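PDB 7P18: 3-oxosteroid 1-dehydrogenase from Sterolibacterium denitrificans, which probably uses FAD to introduce a double bond between carbons 1 and 2 of 3-oxosteroids, turning them into 3-oxo-delta1-steroids. Local coordinates for residues P324-P329 and M397-P402. Residues are numbered along the deposited sequence; the frame is centred on the assembly and turned at random.
Sequences PSIHVP and MGPLMP
The pyrrolidine ring of P399 meets one methyl group from I326 and one from V328, a compact example of how a turn can be packed against an extended run of chain by a proline at its corner. All the direct contacts are apolar. CG2 of V328 touches the ring at its CG, 3.7 Å away, and lies almost as near to the ring CB, at 3.8 Å. CG2 of I326 lies 4.0 Å from P399 CD and nearly as close to CG, so the two methyls divide the ring atoms CB, CG and CD, with CG near both. The two residues share one rotation about CA-CB but use different branches: I326 offers the methyl anti to its backbone N, V328 the one anti to its carbonyl carbon.

The ring owes its position to a type II' beta turn running from M397 to L400, with G398 and P399 at the two central corners. G398 takes a positive phi of 52°, suited to glycine at the first corner. Hydrogen bonds join the ends of the turn in both directions, M397 N to L400 O at 2.8 Å and L400 N to M397 O at 3.0 Å. The loop carrying the turn follows helix 389-394, and it packs against the end region of strand 320-326, part of an antiparallel sheet within the FAD-dependent oxidoreductase fold.

Polar ties lead to neighbouring parts of the chain. G398 N donates to the E340 carboxylate, while the backbone of I326 pairs with T335 of the adjoining strand. The contact stands apart from the steroid pocket: the side chain of P399 is about 11 Å from the bound androsta-1,4-diene-3,17-dione (ANB).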
loop_
_atom_site.group_PDB
_atom_site.type_symbol
_atom_site.label_atom_id
_atom_site.label_comp_id
_atom_site.label_asym_id
_atom_site.label_seq_id
_atom_site.Cartn_x
_atom_site.Cartn_y
_atom_site.Cartn_z
ATOM N N PRO A 324 0.993 6.921 -8.800
ATOM C CA PRO A 324 0.541 8.225 -9.291
ATOM C C PRO A 324 -0.422 8.779 -8.241
ATOM O O PRO A 324 -1.265 8.066 -7.779
ATOM C CB PRO A 324 -0.159 7.937 -10.637
ATOM C CG PRO A 324 -0.467 6.460 -10.601
ATOM C CD PRO A 324 0.620 5.842 -9.724
ATOM N N SER A 325 -0.274 10.058 -7.859
ATOM C CA SER A 325 -1.090 10.623 -6.755
ATOM C C SER A 325 -1.621 12.016 -7.128
ATOM O O SER A 325 -1.018 12.687 -7.992
ATOM C CB SER A 325 -0.346 10.677 -5.436
ATOM O OG SER A 325 0.620 11.718 -5.489
ATOM N N ILE A 326 -2.693 12.400 -6.440
ATOM C CA ILE A 326 -3.518 13.619 -6.720
ATOM C C ILE A 326 -3.611 14.469 -5.448
ATOM O O ILE A 326 -4.095 13.974 -4.390
ATOM C CB ILE A 326 -4.941 13.224 -7.169
ATOM C CG1 ILE A 326 -4.945 12.321 -8.402
ATOM C CG2 ILE A 326 -5.829 14.456 -7.373
ATOM C CD1 ILE A 326 -4.302 12.899 -9.607
ATOM N N HIS A 327 -3.294 15.747 -5.603
ATOM C CA HIS A 327 -3.423 16.758 -4.535
ATOM C C HIS A 327 -4.924 17.016 -4.337
ATOM O O HIS A 327 -5.646 17.227 -5.359
ATOM C CB HIS A 327 -2.689 18.035 -4.904
ATOM C CG HIS A 327 -3.079 19.184 -4.047
ATOM N ND1 HIS A 327 -2.692 19.292 -2.733
ATOM C CD2 HIS A 327 -3.870 20.241 -4.313
ATOM C CE1 HIS A 327 -3.244 20.371 -2.219
ATOM N NE2 HIS A 327 -3.970 20.971 -3.166
ATOM N N VAL A 328 -5.358 16.931 -3.103
ATOM C CA VAL A 328 -6.711 17.362 -2.669
ATOM C C VAL A 328 -6.569 18.480 -1.655
ATOM O O VAL A 328 -6.038 18.267 -0.566
ATOM C CB VAL A 328 -7.519 16.208 -2.084
ATOM C CG1 VAL A 328 -8.918 16.662 -1.699
ATOM C CG2 VAL A 328 -7.577 15.072 -3.094
ATOM N N PRO A 329 -7.132 19.677 -1.940
ATOM C CA PRO A 329 -7.059 20.791 -0.972
ATOM C C PRO A 329 -7.559 20.378 0.417
ATOM O O PRO A 329 -8.547 19.711 0.552
ATOM C CB PRO A 329 -7.927 21.891 -1.601
ATOM C CG PRO A 329 -7.879 21.573 -3.096
ATOM C CD PRO A 329 -7.822 20.056 -3.182
ATOM N N MET A 397 -12.314 9.019 -10.300
ATOM C CA MET A 397 -10.858 9.223 -10.512
ATOM C C MET A 397 -10.285 9.880 -9.250
ATOM O O MET A 397 -10.404 11.105 -9.084
ATOM C CB MET A 397 -10.582 10.059 -11.755
ATOM C CG MET A 397 -9.089 10.090 -12.138
ATOM S SD MET A 397 -8.330 8.477 -12.418
ATOM C CE MET A 397 -9.195 7.910 -13.886
ATOM N N GLY A 398 -9.721 9.067 -8.368
ATOM C CA GLY A 398 -9.286 9.492 -7.031
ATOM C C GLY A 398 -10.399 10.210 -6.299
ATOM O O GLY A 398 -11.479 9.638 -6.119
ATOM N N PRO A 399 -10.220 11.496 -5.905
ATOM C CA PRO A 399 -11.271 12.207 -5.195
ATOM C C PRO A 399 -12.523 12.503 -6.044
ATOM O O PRO A 399 -13.513 12.795 -5.459
ATOM C CB PRO A 399 -10.600 13.525 -4.778
ATOM C CG PRO A 399 -9.555 13.737 -5.861
ATOM C CD PRO A 399 -9.036 12.351 -6.164
ATOM N N LEU A 400 -12.465 12.418 -7.368
ATOM C CA LEU A 400 -13.664 12.662 -8.218
ATOM C C LEU A 400 -14.533 11.402 -8.215
ATOM O O LEU A 400 -14.033 10.344 -8.591
ATOM C CB LEU A 400 -13.281 12.979 -9.657
ATOM C CG LEU A 400 -12.571 14.297 -9.900
ATOM C CD1 LEU A 400 -12.461 14.526 -11.401
ATOM C CD2 LEU A 400 -13.330 15.438 -9.248
ATOM N N MET A 401 -15.766 11.533 -7.773
ATOM C CA MET A 401 -16.811 10.495 -7.946
ATOM C C MET A 401 -17.445 10.681 -9.319
ATOM O O MET A 401 -17.334 11.752 -9.925
ATOM C CB MET A 401 -17.848 10.592 -6.822
ATOM C CG MET A 401 -17.284 10.169 -5.458
ATOM S SD MET A 401 -16.620 8.484 -5.534
ATOM C CE MET A 401 -14.842 8.731 -5.613
ATOM N N PRO A 402 -18.096 9.637 -9.885
ATOM C CA PRO A 402 -18.723 9.769 -11.204
ATOM C C PRO A 402 -19.652 10.999 -11.247
ATOM O O PRO A 402 -20.366 11.241 -10.251
ATOM C CB PRO A 402 -19.509 8.473 -11.367
ATOM C CG PRO A 402 -18.787 7.489 -10.452
ATOM C CD PRO A 402 -18.338 8.323 -9.262
#